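Local atomic coordinates of protein Pcdhgb2 (Mus musculus, PDB entry 5SZR), a protein that probably mediates calcium-dependent cell adhesion and may help establish specific neuronal connections; this chain holds four of its extracellular cadherin domains. Residues Ala235-Ser240 with Gly275-Gln280; Ile250-Ile255 with Leu295-His300. All coordinates share one frame; numbering follows the deposited sequence.

Interaction 1. Residues Ala235-Ser240 with Gly275-Gln280. With MAN (alpha-D-mannopyranose), chain Y; MAN (alpha-D-mannopyranose), chain T.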
ATOM      1  N   ALA A 235     -12.198   0.945 -23.467  1.00 54.25           N
ATOM      2  CA  ALA A 235     -11.078   1.289 -22.595  1.00 54.80           C
ATOM      3  C   ALA A 235     -11.364   0.756 -21.197  1.00 55.76           C
ATOM      4  O   ALA A 235     -12.485   0.350 -20.882  1.00 57.23           O
ATOM      5  CB  ALA A 235     -10.830   2.800 -22.549  1.00 52.93           C
ATOM      6  N   GLN A 236     -10.330   0.775 -20.354  1.00 55.88           N
ATOM      7  CA  GLN A 236     -10.457   0.350 -18.962  1.00 55.23           C
ATOM      8  C   GLN A 236      -9.626   1.271 -18.081  1.00 52.52           C
ATOM      9  O   GLN A 236      -8.393   1.255 -18.156  1.00 50.32           O
ATOM     10  CB  GLN A 236     -10.020  -1.102 -18.778  1.00 58.04           C
ATOM     11  CG  GLN A 236     -10.221  -1.612 -17.361  1.00 57.64           C
ATOM     12  CD  GLN A 236     -10.016  -3.110 -17.240  1.00 60.35           C
ATOM     13  OE1 GLN A 236      -9.481  -3.755 -18.147  1.00 62.29           O
ATOM     14  NE2 GLN A 236     -10.446  -3.673 -16.115  1.00 60.31           N
ATOM     15  N   VAL A 237     -10.298   2.062 -17.251  1.00 51.98           N
ATOM     16  CA  VAL A 237      -9.618   2.884 -16.258  1.00 52.95           C
ATOM     17  C   VAL A 237      -9.325   2.033 -15.030  1.00 58.94           C
ATOM     18  O   VAL A 237     -10.028   1.060 -14.740  1.00 59.37           O
ATOM     19  CB  VAL A 237     -10.461   4.124 -15.897  1.00 50.11           C
ATOM     20  CG1 VAL A 237     -10.720   4.972 -17.133  1.00 51.30           C
ATOM     21  CG2 VAL A 237     -11.770   3.711 -15.237  1.00 48.10           C
ATOM     22  N   SER A 238      -8.265   2.394 -14.309  1.00 63.07           N
ATOM     23  CA  SER A 238      -7.877   1.683 -13.097  1.00 69.06           C
ATOM     24  C   SER A 238      -7.268   2.677 -12.121  1.00 61.29           C
ATOM     25  O   SER A 238      -6.429   3.496 -12.508  1.00 57.00           O
ATOM     26  CB  SER A 238      -6.883   0.554 -13.399  1.00 81.56           C
ATOM     27  OG  SER A 238      -6.513  -0.136 -12.215  1.00 92.96           O
ATOM     28  N   ALA A 239      -7.700   2.605 -10.865  1.00 58.38           N
ATOM     29  CA  ALA A 239      -7.124   3.398  -9.790  1.00 55.76           C
ATOM     30  C   ALA A 239      -6.702   2.477  -8.653  1.00 58.46           C
ATOM     31  O   ALA A 239      -7.271   1.398  -8.462  1.00 62.24           O
ATOM     32  CB  ALA A 239      -8.104   4.458  -9.276  1.00 51.86           C
ATOM     33  N   SER A 240      -5.691   2.909  -7.905  1.00 57.37           N
ATOM     34  CA  SER A 240      -5.166   2.154  -6.778  1.00 57.94           C
ATOM     35  C   SER A 240      -5.434   2.898  -5.475  1.00 52.59           C
ATOM     36  O   SER A 240      -5.643   4.113  -5.458  1.00 49.70           O
ATOM     37  CB  SER A 240      -3.664   1.900  -6.938  1.00 61.70           C
ATOM     38  OG  SER A 240      -2.960   3.121  -7.084  1.00 62.49           O
ATOM     39  N   GLY A 275     -14.076  -0.993 -14.061  1.00 52.80           N
ATOM     40  CA  GLY A 275     -13.564   0.175 -14.743  1.00 50.07           C
ATOM     41  C   GLY A 275     -13.569   0.086 -16.251  1.00 51.09           C
ATOM     42  O   GLY A 275     -13.078   1.013 -16.910  1.00 50.68           O
ATOM     43  N   VAL A 276     -14.095  -1.000 -16.822  1.00 52.10           N
ATOM     44  CA  VAL A 276     -14.221  -1.095 -18.269  1.00 50.53           C
ATOM     45  C   VAL A 276     -15.202  -0.039 -18.752  1.00 49.93           C
ATOM     46  O   VAL A 276     -16.279   0.144 -18.170  1.00 52.07           O
ATOM     47  CB  VAL A 276     -14.670  -2.504 -18.680  1.00 53.64           C
ATOM     48  CG1 VAL A 276     -15.059  -2.521 -20.142  1.00 56.90           C
ATOM     49  CG2 VAL A 276     -13.564  -3.507 -18.415  1.00 55.16           C
ATOM     50  N   VAL A 277     -14.822   0.677 -19.804  1.00 46.81           N
ATOM     51  CA  VAL A 277     -15.661   1.704 -20.411  1.00 48.22           C
ATOM     52  C   VAL A 277     -16.247   1.137 -21.699  1.00 50.59           C
ATOM     53  O   VAL A 277     -15.503   0.704 -22.588  1.00 52.35           O
ATOM     54  CB  VAL A 277     -14.864   2.988 -20.684  1.00 46.43           C
ATOM     55  CG1 VAL A 277     -15.747   4.025 -21.362  1.00 45.61           C
ATOM     56  CG2 VAL A 277     -14.280   3.532 -19.392  1.00 45.67           C
ATOM     57  N   PHE A 278     -17.574   1.138 -21.805  1.00 49.62           N
ATOM     58  CA  PHE A 278     -18.277   0.604 -22.965  1.00 50.02           C
ATOM     59  C   PHE A 278     -18.821   1.731 -23.825  1.00 50.00           C
ATOM     60  O   PHE A 278     -19.305   2.742 -23.307  1.00 48.42           O
ATOM     61  CB  PHE A 278     -19.447  -0.293 -22.555  1.00 50.38           C
ATOM     62  CG  PHE A 278     -19.043  -1.526 -21.808  1.00 51.91           C
ATOM     63  CD1 PHE A 278     -18.850  -2.723 -22.479  1.00 51.75           C
ATOM     64  CD2 PHE A 278     -18.868  -1.489 -20.429  1.00 49.35           C
ATOM     65  CE1 PHE A 278     -18.481  -3.864 -21.790  1.00 53.90           C
ATOM     66  CE2 PHE A 278     -18.501  -2.629 -19.734  1.00 50.87           C
ATOM     67  CZ  PHE A 278     -18.306  -3.820 -20.416  1.00 53.22           C
ATOM     68  N   ALA A 279     -18.757   1.540 -25.141  1.00 52.92           N
ATOM     69  CA  ALA A 279     -19.502   2.379 -26.071  1.00 51.13           C
ATOM     70  C   ALA A 279     -20.928   1.856 -26.147  1.00 56.57           C
ATOM     71  O   ALA A 279     -21.148   0.688 -26.483  1.00 60.77           O
ATOM     72  CB  ALA A 279     -18.844   2.373 -27.449  1.00 47.91           C
ATOM     73  N   GLN A 280     -21.897   2.710 -25.821  1.00 57.88           N
ATOM     74  CA  GLN A 280     -23.293   2.303 -25.761  1.00 61.17           C
ATOM     75  C   GLN A 280     -24.008   2.398 -27.104  1.00 62.87           C
ATOM     76  O   GLN A 280     -25.169   1.988 -27.198  1.00 63.30           O
ATOM     77  CB  GLN A 280     -24.041   3.154 -24.729  1.00 64.24           C
ATOM     78  CG  GLN A 280     -23.378   3.190 -23.355  1.00 64.76           C
ATOM     79  CD  GLN A 280     -23.765   2.015 -22.480  1.00 67.30           C
ATOM     80  OE1 GLN A 280     -24.531   2.167 -21.529  1.00 69.56           O
ATOM     81  NE2 GLN A 280     -23.235   0.837 -22.794  1.00 67.36           N
TER
HETATM   82  C1  MAN Y 722      -5.551  -1.170 -12.521  1.00 61.00           C
HETATM   83  C2  MAN Y 722      -6.267  -2.335 -11.821  1.00 66.94           C
HETATM   84  C3  MAN Y 722      -6.315  -2.093 -10.312  1.00 70.66           C
HETATM   85  C4  MAN Y 722      -4.932  -1.746  -9.742  1.00 70.56           C
HETATM   86  C5  MAN Y 722      -4.256  -0.620 -10.543  1.00 70.71           C
HETATM   87  C6  MAN Y 722      -2.806  -0.421 -10.128  1.00 74.12           C
HETATM   88  O2  MAN Y 722      -5.549  -3.567 -11.984  1.00 69.66           O
HETATM   89  O3  MAN Y 722      -6.844  -3.220  -9.615  1.00 72.94           O
HETATM   90  O4  MAN Y 722      -5.083  -1.319  -8.398  1.00 71.73           O
HETATM   91  O5  MAN Y 722      -4.273  -0.924 -11.965  1.00 66.57           O
HETATM   92  O6  MAN Y 722      -2.316   0.768 -10.738  1.00 77.83           O
HETATM   93  C1  MAN T 717     -13.062  -4.196 -22.561  1.00 60.35           C
HETATM   94  C2  MAN T 717     -11.908  -3.467 -21.854  1.00 65.37           C
HETATM   95  C3  MAN T 717     -11.013  -2.792 -22.889  1.00 70.20           C
HETATM   96  C4  MAN T 717     -10.572  -3.784 -23.985  1.00 75.93           C
HETATM   97  C5  MAN T 717     -11.792  -4.477 -24.600  1.00 70.43           C
HETATM   98  C6  MAN T 717     -11.438  -5.583 -25.572  1.00 70.53           C
HETATM   99  O2  MAN T 717     -11.068  -4.385 -21.143  1.00 64.91           O
HETATM  100  O3  MAN T 717      -9.874  -2.185 -22.277  1.00 71.85           O
HETATM  101  O4  MAN T 717      -9.886  -3.090 -25.009  1.00 77.49           O
HETATM  102  O5  MAN T 717     -12.611  -5.070 -23.556  1.00 65.67           O
HETATM  103  O6  MAN T 717     -12.663  -6.187 -25.994  1.00 72.50           O

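Interaction 2. Residues Ile250-Ile255 with Leu295-His300. With CA (calcium ion), chain O; NAG (2-acetamido-2-deoxy-beta-D-glucopyranose), chain E.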
ATOM      1  N   ILE A 250     -12.632   0.145  -4.645  1.00 53.10           N
ATOM      2  CA  ILE A 250     -12.843   1.220  -5.613  1.00 50.25           C
ATOM      3  C   ILE A 250     -14.130   0.989  -6.392  1.00 49.12           C
ATOM      4  O   ILE A 250     -14.439  -0.139  -6.797  1.00 47.84           O
ATOM      5  CB  ILE A 250     -11.651   1.340  -6.581  1.00 50.65           C
ATOM      6  CG1 ILE A 250     -10.337   1.446  -5.808  1.00 50.63           C
ATOM      7  CG2 ILE A 250     -11.822   2.549  -7.485  1.00 48.76           C
ATOM      8  CD1 ILE A 250     -10.260   2.663  -4.941  1.00 51.15           C
ATOM      9  N   SER A 251     -14.879   2.068  -6.615  1.00 49.29           N
ATOM     10  CA  SER A 251     -15.995   2.082  -7.552  1.00 53.06           C
ATOM     11  C   SER A 251     -15.770   3.193  -8.567  1.00 52.61           C
ATOM     12  O   SER A 251     -15.426   4.320  -8.194  1.00 52.37           O
ATOM     13  CB  SER A 251     -17.327   2.280  -6.829  1.00 54.97           C
ATOM     14  OG  SER A 251     -17.680   1.117  -6.103  1.00 57.25           O
ATOM     15  N   TYR A 252     -15.951   2.871  -9.845  1.00 52.23           N
ATOM     16  CA  TYR A 252     -15.796   3.827 -10.935  1.00 50.28           C
ATOM     17  C   TYR A 252     -17.157   4.298 -11.429  1.00 50.64           C
ATOM     18  O   TYR A 252     -18.137   3.547 -11.417  1.00 50.32           O
ATOM     19  CB  TYR A 252     -15.013   3.215 -12.098  1.00 47.13           C
ATOM     20  CG  TYR A 252     -13.696   2.612 -11.675  1.00 47.01           C
ATOM     21  CD1 TYR A 252     -12.581   3.413 -11.463  1.00 46.31           C
ATOM     22  CD2 TYR A 252     -13.574   1.246 -11.468  1.00 47.99           C
ATOM     23  CE1 TYR A 252     -11.377   2.869 -11.064  1.00 46.76           C
ATOM     24  CE2 TYR A 252     -12.375   0.688 -11.076  1.00 49.59           C
ATOM     25  CZ  TYR A 252     -11.278   1.503 -10.871  1.00 48.73           C
ATOM     26  OH  TYR A 252     -10.080   0.945 -10.481  1.00 48.21           O
ATOM     27  N   SER A 253     -17.204   5.554 -11.874  1.00 52.87           N
ATOM     28  CA  SER A 253     -18.431   6.140 -12.397  1.00 52.82           C
ATOM     29  C   SER A 253     -18.079   7.256 -13.374  1.00 50.34           C
ATOM     30  O   SER A 253     -16.925   7.686 -13.472  1.00 48.71           O
ATOM     31  CB  SER A 253     -19.325   6.666 -11.268  1.00 52.38           C
ATOM     32  OG  SER A 253     -18.731   7.781 -10.622  1.00 52.57           O
ATOM     33  N   ILE A 254     -19.094   7.724 -14.099  1.00 48.42           N
ATOM     34  CA  ILE A 254     -18.963   8.834 -15.037  1.00 51.33           C
ATOM     35  C   ILE A 254     -19.754  10.007 -14.479  1.00 55.76           C
ATOM     36  O   ILE A 254     -20.960   9.886 -14.230  1.00 60.69           O
ATOM     37  CB  ILE A 254     -19.466   8.465 -16.441  1.00 51.50           C
ATOM     38  CG1 ILE A 254     -18.595   7.377 -17.069  1.00 53.51           C
ATOM     39  CG2 ILE A 254     -19.505   9.696 -17.332  1.00 49.12           C
ATOM     40  CD1 ILE A 254     -19.037   6.992 -18.473  1.00 55.67           C
ATOM     41  N   ILE A 255     -19.092  11.147 -14.309  1.00 55.89           N
ATOM     42  CA  ILE A 255     -19.708  12.288 -13.647  1.00 57.73           C
ATOM     43  C   ILE A 255     -19.902  13.496 -14.558  1.00 60.99           C
ATOM     44  O   ILE A 255     -20.742  14.350 -14.245  1.00 66.06           O
ATOM     45  CB  ILE A 255     -18.904  12.695 -12.398  1.00 56.61           C
ATOM     46  CG1 ILE A 255     -17.476  13.048 -12.799  1.00 54.76           C
ATOM     47  CG2 ILE A 255     -18.926  11.576 -11.373  1.00 56.20           C
ATOM     48  CD1 ILE A 255     -16.638  13.554 -11.662  1.00 56.74           C
ATOM     49  N   LEU A 295     -14.330  10.778 -15.532  1.00 52.34           N
ATOM     50  CA  LEU A 295     -14.634   9.636 -14.684  1.00 51.05           C
ATOM     51  C   LEU A 295     -14.132   9.885 -13.265  1.00 52.30           C
ATOM     52  O   LEU A 295     -13.269  10.734 -13.025  1.00 53.90           O
ATOM     53  CB  LEU A 295     -14.012   8.354 -15.246  1.00 48.00           C
ATOM     54  CG  LEU A 295     -14.443   7.962 -16.660  1.00 48.59           C
ATOM     55  CD1 LEU A 295     -13.475   8.522 -17.692  1.00 47.95           C
ATOM     56  CD2 LEU A 295     -14.575   6.452 -16.802  1.00 47.18           C
ATOM     57  N   GLN A 296     -14.692   9.132 -12.318  1.00 50.47           N
ATOM     58  CA  GLN A 296     -14.355   9.280 -10.911  1.00 51.31           C
ATOM     59  C   GLN A 296     -14.119   7.914 -10.286  1.00 51.60           C
ATOM     60  O   GLN A 296     -14.890   6.978 -10.522  1.00 53.41           O
ATOM     61  CB  GLN A 296     -15.455  10.018 -10.143  1.00 51.50           C
ATOM     62  CG  GLN A 296     -15.210  10.053  -8.640  1.00 49.45           C
ATOM     63  CD  GLN A 296     -16.280  10.806  -7.883  1.00 50.88           C
ATOM     64  OE1 GLN A 296     -16.173  12.013  -7.674  1.00 53.46           O
ATOM     65  NE2 GLN A 296     -17.322  10.096  -7.461  1.00 50.82           N
ATOM     66  N   ALA A 297     -13.050   7.808  -9.499  1.00 48.69           N
ATOM     67  CA  ALA A 297     -12.778   6.642  -8.669  1.00 49.53           C
ATOM     68  C   ALA A 297     -13.048   7.002  -7.218  1.00 48.71           C
ATOM     69  O   ALA A 297     -12.552   8.019  -6.725  1.00 45.10           O
ATOM     70  CB  ALA A 297     -11.333   6.165  -8.827  1.00 49.82           C
ATOM     71  N   ARG A 298     -13.819   6.162  -6.536  1.00 51.28           N
ATOM     72  CA  ARG A 298     -14.302   6.441  -5.192  1.00 52.59           C
ATOM     73  C   ARG A 298     -14.059   5.221  -4.315  1.00 50.56           C
ATOM     74  O   ARG A 298     -14.339   4.094  -4.737  1.00 47.76           O
ATOM     75  CB  ARG A 298     -15.792   6.787  -5.240  1.00 57.19           C
ATOM     76  CG  ARG A 298     -16.378   7.318  -3.960  1.00 64.15           C
ATOM     77  CD  ARG A 298     -17.854   7.598  -4.149  1.00 71.22           C
ATOM     78  NE  ARG A 298     -18.357   8.507  -3.127  1.00 77.37           N
ATOM     79  CZ  ARG A 298     -18.214   9.827  -3.175  1.00 80.52           C
ATOM     80  NH1 ARG A 298     -18.700  10.583  -2.198  1.00 84.80           N
ATOM     81  NH2 ARG A 298     -17.583  10.391  -4.197  1.00 78.47           N
ATOM     82  N   ASP A 299     -13.535   5.434  -3.107  1.00 51.23           N
ATOM     83  CA  ASP A 299     -13.406   4.308  -2.193  1.00 52.58           C
ATOM     84  C   ASP A 299     -14.666   4.189  -1.335  1.00 57.83           C
ATOM     85  O   ASP A 299     -15.553   5.045  -1.368  1.00 61.52           O
ATOM     86  CB  ASP A 299     -12.133   4.414  -1.335  1.00 50.96           C
ATOM     87  CG  ASP A 299     -12.152   5.574  -0.333  1.00 48.72           C
ATOM     88  OD1 ASP A 299     -13.222   5.953   0.187  1.00 48.02           O
ATOM     89  OD2 ASP A 299     -11.061   6.101  -0.046  1.00 43.28           O
ATOM     90  N   HIS A 300     -14.740   3.105  -0.564  1.00 58.87           N
ATOM     91  CA  HIS A 300     -15.894   2.821   0.278  1.00 59.79           C
ATOM     92  C   HIS A 300     -15.568   2.979   1.762  1.00 57.39           C
ATOM     93  O   HIS A 300     -15.972   2.161   2.593  1.00 55.44           O
ATOM     94  CB  HIS A 300     -16.438   1.425  -0.011  1.00 63.88           C
ATOM     95  CG  HIS A 300     -17.089   1.295  -1.353  1.00 68.01           C
ATOM     96  ND1 HIS A 300     -18.321   1.845  -1.637  1.00 70.91           N
ATOM     97  CD2 HIS A 300     -16.676   0.686  -2.490  1.00 68.04           C
ATOM     98  CE1 HIS A 300     -18.640   1.578  -2.890  1.00 70.35           C
ATOM     99  NE2 HIS A 300     -17.661   0.874  -3.429  1.00 68.69           N
TER
HETATM  100 CA    CA O 712      -8.858   4.864   0.664  1.00 47.03          CA
HETATM  101  C1  NAG E   1     -14.353  15.076  -8.497  1.00 72.65           C
HETATM  102  C2  NAG E   1     -14.248  15.559  -7.060  1.00 78.34           C
HETATM  103  C3  NAG E   1     -15.573  15.306  -6.343  1.00 85.26           C
HETATM  104  C4  NAG E   1     -16.733  15.904  -7.136  1.00 88.81           C
HETATM  105  C5  NAG E   1     -16.668  15.469  -8.604  1.00 89.72           C
HETATM  106  C6  NAG E   1     -17.676  16.157  -9.496  1.00 97.57           C
HETATM  107  C7  NAG E   1     -11.938  15.467  -6.244  1.00 76.15           C
HETATM  108  C8  NAG E   1     -10.916  14.668  -5.495  1.00 78.29           C
HETATM  109  N2  NAG E   1     -13.149  14.912  -6.362  1.00 75.82           N
HETATM  110  O3  NAG E   1     -15.531  15.848  -5.028  1.00 87.67           O
HETATM  111  O4  NAG E   1     -17.971  15.474  -6.581  1.00 91.12           O
HETATM  112  O5  NAG E   1     -15.378  15.771  -9.149  1.00 82.21           O
HETATM  113  O6  NAG E   1     -18.678  16.822  -8.742  1.00104.40           O
HETATM  114  O7  NAG E   1     -11.679  16.568  -6.719  1.00 75.10           O

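Interaction 1. Residues Ala235-Ser240 with Gly275-Gln280
Ala235 and Val277 form an antiparallel hydrogen-bonded pair: Val277 N reaches Ala235 O at 2.6 Å, almost straight at 175°, while the return bond from Ala235 N to Val277 O is long and weak. One residue on, Gln236 faces Val276 as a non-hydrogen-bonded pair, and Val237 N then binds Gly275 O at 3.0 Å, coming from above the carbonyl plane. Gln236 runs out extended, its CG anti to the backbone N (chi1 -176°). Its CB lies near O3 of a mannose, CG passes Gly275 O at 3.9 Å, and CD rests on Val276 CG2 at 3.8 Å. At the tip, OE1 takes a weak hydrogen bond from O2 of the same sugar, and NE2 donates to Ser274 O. Val276 CG1 packs on C1 of this mannose at 3.6 Å and also sits over the rim of one face of the Phe278 ring. With an alanine at Val276, the Gln236 amide and the mannose would probably lose their common apolar support, leaving a gap beside the Phe278 ring. A second mannose is bonded covalently to Ser238 OG. Within the four-stranded sheet of this cadherin domain, strand 276-279 lies between strands 232-240 and 268-270; Val237 and Val277 turn inward onto Leu295 of strand 290-299 and Met311 of strand 306-316.

Interaction 2. Residues Ile250-Ile255 with Leu295-His300
In the mixed sheet of a cadherin domain, edge strand 250-257 pairs antiparallel with strand 290-299, close to a calcium site. Ser251 and Arg298 form one hydrogen-bonded pair, with Ser251 N to Arg298 O at 2.8 Å; Ser253 and Gln296 form the next, with Gln296 N to Ser253 O at 2.9 Å. On the face of Tyr252 and Ala297, the Ala297 methyl CB touches Ile250 CG2 at 3.9 Å and Tyr252 CE1 at 4.0 Å. Ile250 CG2 also sits over the rim of one face of the tyrosine ring, whose OH is hydrogen-bonded to Ala239 N. Further along, Ile254 and Leu295 lie side by side, pointing the same way. With its OG anti to the carbonyl carbon (chi1 -72°), Ser251 hydrogen-bonds His300 NE2 at the imidazole edge, 2.7 Å away; either could be the donor. Ile255 CD1 lies 3.5 Å from C6 of an N-acetylglucosamine. The Asp299 carboxylate is divided: OD2 binds calcium at 2.6 Å, while OD1 accepts from Gly301 N and Leu305 N, which fix its rotation. Asn209, Asn211, Asp241, Asp243 and Asn247 complete this metal site, one of those at the calcium-bound junction between successive domains that is typical of cadherins.

Overall arrangement
Interactions 1 and 2 belong to the two facing sheets of one cadherin domain, their centres about 11 Å apart. Each joins neighbouring antiparallel strands, and along the chain their segments alternate. Interaction 2 is the longer pairing, burying 545 Å² against 278 Å², and reaches a calcium site; interaction 1 lies away from the metals. Both are partly buried, with apolar inner faces that meet: Ala239 CB packs on Ala297 CB, and Tyr252 CD2 on Gly275 CA. Both outer faces bear sugar, mannose over Gln236 and Val276 in interaction 1 and N-acetylglucosamine by Ile255 in interaction 2, where serines and an arginine make the surface more polar.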